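Local atomic coordinates of D-aminoacyl-tRNA deacylase (PDB entry 1YQE), a protein that probably hydrolyses D-aminoacyl-tRNAs to D-amino acids and free tRNA, countering the toxicity of these mischarged species, most likely as a zinc-dependent enzyme. Residues 31-36 with 40-45; 87-92 with 171-176; 229-234 with 259-264; 268-273 with 277-282. All blocks are in the same frame, centred on the assembly; numbering follows the deposited sequence.

Contact 1: residues 31-36 with 40-45; sequences EEKDVG and LYLSDE
Leu40 pairs with Lys33 in an antiparallel beta hairpin, strands 31-35 and 38-42, whose first strand is an outermost one of the eight-stranded mixed sheet. The two residues form a hydrogen-bonded pair: Leu40 N reaches Lys33 O at 2.7 Å, and Leu40 O takes the N-H of Lys33 in return. Leu40 CD1 presses on Val35 CG2 at 3.4 Å, tighter than usual van der Waals contact, the two side chains crossing at roughly a right angle on the face that also carries Lys33 and Leu42.

Next comes Tyr41, facing Glu32 in a non-hydrogen-bonded pair on the other face of the sheet. With CG anti to the backbone N (chi1 -173°), the extended chain of Glu32 runs alongside the phenol, and its CG sits over the ring face, 4.1 Å from the centroid of Tyr41. Glu32 OE2 forms a salt bridge with Lys39, while Tyr41 OH hydrogen-bonds Glu50 on the next strand. A serine in place of Tyr41 would probably leave the methylenes of Glu32 without the ring they lie against and Glu50 without its phenol partner.

Leu42 closes the pairing with Glu31: Leu42 N donates almost straight to Glu31 O at 3.0 Å, and Glu31 N returns a more bent bond to Leu42 O. On this face the methyl Leu42 CD1 touches the aliphatic part of Lys33, 3.8 Å from its CD.

Contact 2: residues 87-92 with 171-176; sequences KIFTVH and EVVAEA
Phe89 carries one side of this contact, setting its ring against Val172 and Val173, neighbours on helix 167-182. The phenylalanine comes from strand 88-92 of the mixed sheet, so the contact packs a helix onto a sheet within the deacylase family region. Phe89 buries the most surface, and its CB points at the helix.

The closest touch is made by one methyl: CG2 of Val173 lies 3.6 Å from CD1 of Phe89 and nearly as close to CE1, coming at the ring obliquely. That methyl stands anti to the carbonyl carbon of Val173, which turns it to the ring. Ring and isopropyl group overlap in passing, running in opposite directions. Val172 reaches the far end of the ring more loosely, its CG1 4.4 Å from CZ of Phe89.

Around this group, Leu124 of helix 114-125 and the ring of Phe134 also touch Phe89, while Val173 leans on Tyr120 and on Ile157 of the adjacent strand. The bound pyrophosphate is about 12 Å from the Phe89 side chain. With carbon against carbon at every touch between the two segments, strand and helix are joined by van der Waals packing and by the exclusion of water, without directional polar bonds.

Contact 3: residues 229-234 with 259-264; sequences EFLVKA and NEAAEV
Val232 on helix 228-238 packs against Ala261 and Val264 of helix 252-265, where the two helices cross. Over these segments the axes come within 8.4 Å and lie 51° apart, and the nearest pair of CA atoms is that of Val232 and Ala261, 5.3 Å apart. An alanine at this point helps explain so near an approach.

From CB, which is directed at the opposite helix, the side chain of Val232 divides into two methyls. CG1 stands anti to the backbone N (chi1 165°) and CG2 anti to the carbonyl carbon, and it is CG2 that does the touching. This methyl rests 3.8 Å from the backbone Ala261 O and 4.0 Å from Ala261 CB. One helical turn further on it meets Val264, whose CB is also 4.0 Å away. Leu231 adds a second touch beside it, its CB only 3.5 Å from Ala261 CB.

Beyond the pair, Leu231 also reaches Ile257 and Val258 earlier on the same partner helix, as well as Phe218 on strand 212-218 of the parallel sheet. The side chains that meet are aliphatic, one methyl also resting on a backbone carbonyl, and Val264 borders solvent, so the grip depends on fit.

Contact 4: residues 268-273 with 277-282; sequences EVLKSK and KDFRLV
The strand-to-helix junction near the C-terminus is spanned by a helical turn from Lys273 to Lys277 and by Phe279 meeting Leu270. Strand 268-271, an outermost strand of the four-stranded parallel sheet, runs straight into helix 272-278, with Lys271 at the N-cap position.

One helical hydrogen bond joins the segments: Lys277 N gives its hydrogen to Lys273 O at 3.1 Å, with an N-H...O angle of 138°. CB of Lys277 lies 3.4 Å from the same oxygen. From there the lysine chain leads away.

Phe279, the first residue to leave the helical conformation, has its CB directed at the strand. Its CG stands anti to the carbonyl carbon (chi1 -62°), and ring atom CE2 comes 4.2 Å from CD1 of Leu270, the two side chains crossing at about a right angle. The methyl meets the ring obliquely. Phe279 also makes an edge-to-face contact with Phe212, while Leu270 touches Tyr242 on the neighbouring strand.

At the start of the helix, Glu247 accepts hydrogen bonds from Lys273 N and from the Ser272 hydroxyl. Between the two segments the chemistry is thus divided: a bent backbone bond holds the helical turn, and a light apolar touch links the residue after the helix to the strand.

In the fold
Contact 2 is wholly buried and nearest the centre of the chain, contact 3 is largely buried but further out, and contacts 1 and 4 are partly exposed. Contacts 1 and 2 reach the same mixed sheet, one along its outermost hairpin and the other through strand 88-92, one in from the opposite edge; their centres are about 23 Å apart. Contacts 3 and 4 belong to the region of the parallel sheet and meet directly, Ala262 CB lying 3.4 Å from Val269 CG2. Chemistry follows place: four backbone hydrogen bonds bind the hairpin of contact 1 and a single helical one spans contact 4, whereas the buried contacts between distant segments are made by apolar side chains.

Contact 1: residues 31-36 with 40-45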
# COMPACT_ATOMS: atom_id res chain seq x y z
N GLU A 31 7.59 19.71 -15.21
CA GLU A 31 7.06 21.05 -15.43
C GLU A 31 5.89 21.21 -14.47
O GLU A 31 4.90 20.49 -14.55
CB GLU A 31 6.56 21.19 -16.87
CG GLU A 31 5.97 22.55 -17.19
CD GLU A 31 5.55 22.68 -18.64
OE1 GLU A 31 4.69 21.89 -19.09
OE2 GLU A 31 6.10 23.56 -19.33
N GLU A 32 6.02 22.16 -13.54
CA GLU A 32 4.97 22.38 -12.56
C GLU A 32 3.80 23.19 -13.10
O GLU A 32 3.97 24.11 -13.89
CB GLU A 32 5.53 23.10 -11.32
CG GLU A 32 4.51 23.21 -10.20
CD GLU A 32 4.95 24.15 -9.10
OE1 GLU A 32 6.05 23.96 -8.55
OE2 GLU A 32 4.17 25.07 -8.77
N LYS A 33 2.60 22.81 -12.67
CA LYS A 33 1.37 23.49 -13.07
C LYS A 33 0.44 23.49 -11.88
O LYS A 33 0.24 22.46 -11.23
CB LYS A 33 0.70 22.77 -14.24
CG LYS A 33 1.42 22.88 -15.56
CD LYS A 33 0.58 22.28 -16.68
CE LYS A 33 1.25 22.44 -18.04
NZ LYS A 33 0.39 21.90 -19.13
N ASP A 34 -0.14 24.65 -11.58
CA ASP A 34 -1.06 24.76 -10.46
C ASP A 34 -2.49 24.88 -10.96
O ASP A 34 -2.89 25.94 -11.43
CB ASP A 34 -0.71 25.97 -9.59
CG ASP A 34 0.65 25.83 -8.92
OD1 ASP A 34 1.05 26.76 -8.19
OD2 ASP A 34 1.31 24.79 -9.13
N VAL A 35 -3.23 23.79 -10.89
CA VAL A 35 -4.62 23.77 -11.32
C VAL A 35 -5.47 23.41 -10.12
O VAL A 35 -5.07 22.59 -9.29
CB VAL A 35 -4.87 22.73 -12.43
CG1 VAL A 35 -4.03 23.06 -13.65
CG2 VAL A 35 -4.55 21.34 -11.92
N GLY A 36 -6.64 24.03 -10.01
CA GLY A 36 -7.51 23.76 -8.88
C GLY A 36 -6.76 23.89 -7.57
O GLY A 36 -5.96 24.80 -7.39
N LEU A 40 0.60 20.32 -9.69
CA LEU A 40 0.94 19.15 -10.49
C LEU A 40 2.31 19.29 -11.13
O LEU A 40 2.69 20.37 -11.58
CB LEU A 40 -0.10 18.93 -11.58
CG LEU A 40 -1.57 18.90 -11.18
CD1 LEU A 40 -2.42 18.73 -12.44
CD2 LEU A 40 -1.83 17.75 -10.20
N TYR A 41 3.05 18.19 -11.17
CA TYR A 41 4.37 18.16 -11.79
C TYR A 41 4.27 17.11 -12.88
O TYR A 41 4.03 15.94 -12.60
CB TYR A 41 5.45 17.79 -10.77
CG TYR A 41 5.51 18.71 -9.57
CD1 TYR A 41 4.61 18.57 -8.52
CD2 TYR A 41 6.44 19.74 -9.51
CE1 TYR A 41 4.64 19.44 -7.42
CE2 TYR A 41 6.48 20.62 -8.42
CZ TYR A 41 5.57 20.46 -7.38
OH TYR A 41 5.60 21.31 -6.30
N LEU A 42 4.46 17.54 -14.13
CA LEU A 42 4.34 16.64 -15.26
C LEU A 42 5.65 16.33 -15.98
O LEU A 42 6.56 17.15 -16.05
CB LEU A 42 3.36 17.23 -16.28
CG LEU A 42 2.03 17.72 -15.71
CD1 LEU A 42 1.29 18.52 -16.77
CD2 LEU A 42 1.21 16.54 -15.24
N SER A 43 5.71 15.11 -16.52
CA SER A 43 6.86 14.63 -17.27
C SER A 43 6.33 13.50 -18.14
O SER A 43 5.16 13.12 -18.02
CB SER A 43 7.95 14.11 -16.33
OG SER A 43 7.55 12.92 -15.68
N ASP A 44 7.17 12.96 -19.01
CA ASP A 44 6.75 11.87 -19.87
C ASP A 44 7.02 10.51 -19.22
O ASP A 44 6.79 9.47 -19.82
CB ASP A 44 7.48 11.94 -21.22
CG ASP A 44 8.98 12.01 -21.06
OD1 ASP A 44 9.54 11.22 -20.27
OD2 ASP A 44 9.61 12.85 -21.74
N GLU A 45 7.51 10.54 -17.98
CA GLU A 45 7.81 9.32 -17.25
C GLU A 45 6.65 9.01 -16.30
O GLU A 45 5.96 8.00 -16.45
CB GLU A 45 9.10 9.50 -16.45
CG GLU A 45 9.69 8.22 -15.89
CD GLU A 45 10.21 7.29 -16.98
OE1 GLU A 45 10.66 6.17 -16.64
OE2 GLU A 45 10.17 7.68 -18.17

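Contact 2: residues 87-92 with 171-176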
# COMPACT_ATOMS: atom_id res chain seq x y z
N LYS A 87 12.54 2.69 13.26
CA LYS A 87 12.89 3.25 11.96
C LYS A 87 12.44 2.22 10.93
O LYS A 87 13.02 1.14 10.82
CB LYS A 87 14.41 3.48 11.86
CG LYS A 87 14.94 4.54 12.81
CD LYS A 87 16.44 4.73 12.62
CE LYS A 87 16.99 5.82 13.52
NZ LYS A 87 16.44 7.17 13.17
N ILE A 88 11.40 2.55 10.17
CA ILE A 88 10.88 1.61 9.20
C ILE A 88 10.37 2.21 7.90
O ILE A 88 10.06 3.39 7.81
CB ILE A 88 9.71 0.78 9.80
CG1 ILE A 88 8.68 1.73 10.42
CG2 ILE A 88 10.23 -0.21 10.84
CD1 ILE A 88 7.48 1.02 11.03
N PHE A 89 10.33 1.35 6.88
CA PHE A 89 9.80 1.70 5.57
C PHE A 89 8.54 0.83 5.55
O PHE A 89 8.62 -0.36 5.82
CB PHE A 89 10.73 1.23 4.45
CG PHE A 89 12.01 1.99 4.35
CD1 PHE A 89 12.01 3.34 4.01
CD2 PHE A 89 13.23 1.36 4.58
CE1 PHE A 89 13.20 4.05 3.88
CE2 PHE A 89 14.43 2.06 4.45
CZ PHE A 89 14.42 3.41 4.10
N THR A 90 7.38 1.40 5.25
CA THR A 90 6.18 0.57 5.23
C THR A 90 5.35 0.71 3.96
O THR A 90 5.51 1.65 3.19
CB THR A 90 5.25 0.87 6.43
OG1 THR A 90 4.61 2.15 6.24
CG2 THR A 90 6.03 0.89 7.74
N VAL A 91 4.49 -0.28 3.77
CA VAL A 91 3.57 -0.32 2.64
C VAL A 91 2.24 -0.85 3.16
O VAL A 91 2.20 -1.77 3.98
CB VAL A 91 4.07 -1.27 1.52
CG1 VAL A 91 3.00 -1.41 0.45
CG2 VAL A 91 5.34 -0.72 0.91
N HIS A 92 1.15 -0.23 2.71
CA HIS A 92 -0.18 -0.66 3.10
C HIS A 92 -1.20 0.02 2.21
O HIS A 92 -0.90 1.03 1.55
CB HIS A 92 -0.49 -0.32 4.56
CG HIS A 92 -0.94 1.10 4.78
ND1 HIS A 92 -0.06 2.14 4.95
CD2 HIS A 92 -2.18 1.63 4.87
CE1 HIS A 92 -0.74 3.26 5.15
NE2 HIS A 92 -2.03 2.98 5.10
N GLU A 171 15.25 9.31 -0.25
CA GLU A 171 15.91 9.07 -1.53
C GLU A 171 15.83 7.58 -1.89
O GLU A 171 15.66 7.22 -3.06
CB GLU A 171 17.37 9.54 -1.44
CG GLU A 171 18.09 9.73 -2.77
CD GLU A 171 18.43 8.42 -3.44
OE1 GLU A 171 18.80 7.47 -2.73
OE2 GLU A 171 18.34 8.36 -4.69
N VAL A 172 15.95 6.72 -0.88
CA VAL A 172 15.86 5.29 -1.10
C VAL A 172 14.43 4.93 -1.51
O VAL A 172 14.23 4.13 -2.42
CB VAL A 172 16.25 4.50 0.17
CG1 VAL A 172 15.91 3.03 0.01
CG2 VAL A 172 17.75 4.65 0.42
N VAL A 173 13.45 5.54 -0.86
CA VAL A 173 12.05 5.29 -1.19
C VAL A 173 11.76 5.76 -2.61
O VAL A 173 11.09 5.06 -3.38
CB VAL A 173 11.10 6.03 -0.23
CG1 VAL A 173 9.67 6.02 -0.80
CG2 VAL A 173 11.12 5.37 1.14
N ALA A 174 12.27 6.94 -2.96
CA ALA A 174 12.06 7.49 -4.29
C ALA A 174 12.62 6.57 -5.36
O ALA A 174 11.98 6.36 -6.39
CB ALA A 174 12.70 8.87 -4.39
N GLU A 175 13.80 6.02 -5.13
CA GLU A 175 14.42 5.12 -6.10
C GLU A 175 13.59 3.85 -6.24
O GLU A 175 13.40 3.35 -7.36
CB GLU A 175 15.84 4.75 -5.68
CG GLU A 175 16.89 5.79 -6.02
CD GLU A 175 18.30 5.30 -5.76
OE1 GLU A 175 18.59 4.12 -6.06
OE2 GLU A 175 19.13 6.09 -5.27
N ALA A 176 13.12 3.32 -5.12
CA ALA A 176 12.32 2.10 -5.16
C ALA A 176 11.02 2.38 -5.91
O ALA A 176 10.56 1.54 -6.68
CB ALA A 176 12.03 1.61 -3.74

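Contact 3: residues 229-234 with 259-264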
# COMPACT_ATOMS: atom_id res chain seq x y z
N GLU A 229 -19.04 -11.58 3.65
CA GLU A 229 -19.29 -10.67 2.53
C GLU A 229 -18.25 -9.57 2.42
O GLU A 229 -17.88 -9.15 1.32
CB GLU A 229 -20.70 -10.07 2.62
CG GLU A 229 -21.05 -9.15 1.46
CD GLU A 229 -20.71 -9.76 0.10
OE1 GLU A 229 -21.19 -10.87 -0.21
OE2 GLU A 229 -19.97 -9.11 -0.68
N PHE A 230 -17.77 -9.08 3.56
CA PHE A 230 -16.75 -8.04 3.54
C PHE A 230 -15.47 -8.63 2.94
O PHE A 230 -14.80 -7.98 2.14
CB PHE A 230 -16.45 -7.54 4.96
CG PHE A 230 -15.57 -6.33 4.99
CD1 PHE A 230 -16.04 -5.09 4.57
CD2 PHE A 230 -14.25 -6.42 5.43
CE1 PHE A 230 -15.22 -3.97 4.58
CE2 PHE A 230 -13.42 -5.30 5.44
CZ PHE A 230 -13.91 -4.08 5.02
N LEU A 231 -15.14 -9.86 3.32
CA LEU A 231 -13.95 -10.50 2.78
C LEU A 231 -14.07 -10.72 1.27
O LEU A 231 -13.09 -10.61 0.54
CB LEU A 231 -13.68 -11.84 3.48
CG LEU A 231 -13.12 -11.73 4.90
CD1 LEU A 231 -12.86 -13.13 5.45
CD2 LEU A 231 -11.83 -10.92 4.88
N VAL A 232 -15.28 -11.02 0.80
CA VAL A 232 -15.49 -11.21 -0.63
C VAL A 232 -15.24 -9.89 -1.36
O VAL A 232 -14.65 -9.87 -2.44
CB VAL A 232 -16.93 -11.69 -0.93
CG1 VAL A 232 -17.24 -11.54 -2.42
CG2 VAL A 232 -17.08 -13.15 -0.52
N LYS A 233 -15.69 -8.79 -0.75
CA LYS A 233 -15.48 -7.47 -1.33
C LYS A 233 -13.99 -7.16 -1.42
O LYS A 233 -13.53 -6.58 -2.41
CB LYS A 233 -16.15 -6.39 -0.47
CG LYS A 233 -15.74 -4.98 -0.88
CD LYS A 233 -15.93 -3.94 0.23
CE LYS A 233 -17.39 -3.63 0.49
NZ LYS A 233 -17.54 -2.47 1.41
N ALA A 234 -13.24 -7.52 -0.39
CA ALA A 234 -11.80 -7.29 -0.36
C ALA A 234 -11.10 -8.09 -1.46
O ALA A 234 -10.25 -7.57 -2.18
CB ALA A 234 -11.24 -7.66 1.00
N ASN A 259 -13.31 -19.30 4.96
CA ASN A 259 -13.72 -20.39 4.08
C ASN A 259 -15.01 -20.04 3.34
O ASN A 259 -15.18 -20.39 2.18
CB ASN A 259 -13.90 -21.68 4.88
CG ASN A 259 -12.57 -22.32 5.25
OD1 ASN A 259 -12.53 -23.29 6.00
ND2 ASN A 259 -11.48 -21.79 4.71
N GLU A 260 -15.91 -19.35 4.03
CA GLU A 260 -17.17 -18.93 3.42
C GLU A 260 -16.84 -18.01 2.25
O GLU A 260 -17.33 -18.21 1.13
CB GLU A 260 -18.04 -18.17 4.43
CG GLU A 260 -18.60 -19.02 5.57
CD GLU A 260 -19.48 -18.23 6.52
OE1 GLU A 260 -18.97 -17.34 7.23
OE2 GLU A 260 -20.70 -18.49 6.56
N ALA A 261 -16.01 -17.00 2.51
CA ALA A 261 -15.61 -16.03 1.51
C ALA A 261 -14.88 -16.68 0.34
O ALA A 261 -15.11 -16.34 -0.82
CB ALA A 261 -14.72 -14.95 2.15
N ALA A 262 -13.99 -17.62 0.65
CA ALA A 262 -13.24 -18.32 -0.39
C ALA A 262 -14.20 -19.03 -1.34
O ALA A 262 -14.03 -18.96 -2.56
CB ALA A 262 -12.27 -19.31 0.24
N GLU A 263 -15.20 -19.71 -0.78
CA GLU A 263 -16.17 -20.44 -1.59
C GLU A 263 -17.00 -19.50 -2.48
O GLU A 263 -17.15 -19.75 -3.68
CB GLU A 263 -17.12 -21.25 -0.70
CG GLU A 263 -16.42 -22.28 0.19
CD GLU A 263 -17.40 -23.17 0.96
OE1 GLU A 263 -18.28 -22.62 1.67
OE2 GLU A 263 -17.30 -24.41 0.85
N VAL A 264 -17.53 -18.44 -1.88
CA VAL A 264 -18.35 -17.49 -2.63
C VAL A 264 -17.60 -16.77 -3.74
O VAL A 264 -18.15 -16.53 -4.81
CB VAL A 264 -18.98 -16.44 -1.68
CG1 VAL A 264 -19.76 -15.41 -2.49
CG2 VAL A 264 -19.89 -17.14 -0.68

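Contact 4: residues 268-273 with 277-282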
# COMPACT_ATOMS: atom_id res chain seq x y z
N GLU A 268 -8.79 -19.80 -3.56
CA GLU A 268 -8.20 -20.81 -2.69
C GLU A 268 -7.58 -20.26 -1.41
O GLU A 268 -6.93 -19.21 -1.42
CB GLU A 268 -7.14 -21.61 -3.47
CG GLU A 268 -6.31 -22.54 -2.60
CD GLU A 268 -5.34 -23.39 -3.42
OE1 GLU A 268 -4.62 -22.82 -4.27
OE2 GLU A 268 -5.30 -24.62 -3.21
N VAL A 269 -7.78 -20.98 -0.30
CA VAL A 269 -7.22 -20.58 0.99
C VAL A 269 -5.90 -21.31 1.21
O VAL A 269 -5.83 -22.53 1.07
CB VAL A 269 -8.15 -20.95 2.16
CG1 VAL A 269 -7.51 -20.55 3.48
CG2 VAL A 269 -9.50 -20.27 2.00
N LEU A 270 -4.85 -20.56 1.57
CA LEU A 270 -3.53 -21.13 1.83
C LEU A 270 -2.94 -20.67 3.16
O LEU A 270 -3.08 -19.51 3.56
CB LEU A 270 -2.56 -20.74 0.71
CG LEU A 270 -2.75 -21.35 -0.68
CD1 LEU A 270 -1.73 -20.74 -1.64
CD2 LEU A 270 -2.58 -22.86 -0.61
N LYS A 271 -2.27 -21.59 3.86
CA LYS A 271 -1.63 -21.24 5.13
C LYS A 271 -0.32 -20.53 4.81
O LYS A 271 0.36 -20.90 3.85
CB LYS A 271 -1.40 -22.50 5.97
CG LYS A 271 -2.70 -23.15 6.41
CD LYS A 271 -2.54 -24.13 7.57
CE LYS A 271 -1.93 -25.45 7.13
NZ LYS A 271 -1.97 -26.44 8.26
N SER A 272 0.03 -19.51 5.59
CA SER A 272 1.25 -18.73 5.35
C SER A 272 2.53 -19.56 5.27
O SER A 272 3.43 -19.23 4.50
CB SER A 272 1.41 -17.65 6.43
OG SER A 272 1.85 -18.21 7.66
N LYS A 273 2.60 -20.62 6.06
CA LYS A 273 3.79 -21.48 6.06
C LYS A 273 3.92 -22.19 4.72
O LYS A 273 5.02 -22.34 4.20
CB LYS A 273 3.72 -22.50 7.19
CG LYS A 273 4.92 -23.45 7.24
CD LYS A 273 4.80 -24.45 8.37
CE LYS A 273 6.02 -25.36 8.41
NZ LYS A 273 7.28 -24.57 8.54
N LYS A 277 6.92 -21.73 1.84
CA LYS A 277 7.65 -22.92 1.41
C LYS A 277 7.54 -23.27 -0.07
O LYS A 277 8.54 -23.57 -0.71
CB LYS A 277 7.21 -24.12 2.26
CG LYS A 277 7.77 -25.46 1.82
CD LYS A 277 7.07 -26.60 2.55
CE LYS A 277 7.53 -27.96 2.06
NZ LYS A 277 8.98 -28.18 2.30
N ASP A 278 6.32 -23.24 -0.61
CA ASP A 278 6.13 -23.61 -2.01
C ASP A 278 6.19 -22.49 -3.05
O ASP A 278 6.10 -22.77 -4.24
CB ASP A 278 4.79 -24.35 -2.17
CG ASP A 278 4.69 -25.59 -1.28
OD1 ASP A 278 5.73 -26.24 -1.04
OD2 ASP A 278 3.57 -25.91 -0.84
N PHE A 279 6.36 -21.25 -2.62
CA PHE A 279 6.40 -20.14 -3.57
C PHE A 279 7.60 -19.20 -3.43
O PHE A 279 7.48 -18.00 -3.66
CB PHE A 279 5.11 -19.32 -3.44
CG PHE A 279 3.87 -20.10 -3.77
CD1 PHE A 279 3.32 -20.05 -5.05
CD2 PHE A 279 3.26 -20.89 -2.80
CE1 PHE A 279 2.16 -20.78 -5.35
CE2 PHE A 279 2.10 -21.61 -3.09
CZ PHE A 279 1.56 -21.56 -4.37
N ARG A 280 8.77 -19.74 -3.09
CA ARG A 280 9.96 -18.91 -2.93
C ARG A 280 10.46 -18.30 -4.23
O ARG A 280 10.21 -18.83 -5.32
CB ARG A 280 11.11 -19.72 -2.31
CG ARG A 280 10.81 -20.32 -0.95
CD ARG A 280 12.10 -20.79 -0.29
NE ARG A 280 12.89 -21.65 -1.17
CZ ARG A 280 14.11 -22.10 -0.89
NH1 ARG A 280 14.69 -21.77 0.26
NH2 ARG A 280 14.75 -22.87 -1.76
N LEU A 281 11.17 -17.22 -4.08
CA LEU A 281 11.78 -16.58 -5.21
C LEU A 281 13.25 -17.05 -5.25
O LEU A 281 13.78 -17.48 -4.25
CB LEU A 281 12.06 -15.10 -5.00
CG LEU A 281 10.89 -14.14 -4.91
CD1 LEU A 281 11.36 -12.76 -4.49
CD2 LEU A 281 10.14 -14.07 -6.22
N VAL A 282 13.82 -17.57 -5.85
CA VAL A 282 15.11 -17.07 -6.41
C VAL A 282 15.41 -17.81 -7.71
O VAL A 282 14.50 -18.16 -8.47
CB VAL A 282 16.35 -17.20 -5.49
CG1 VAL A 282 16.41 -16.03 -4.52
CG2 VAL A 282 16.31 -18.52 -4.71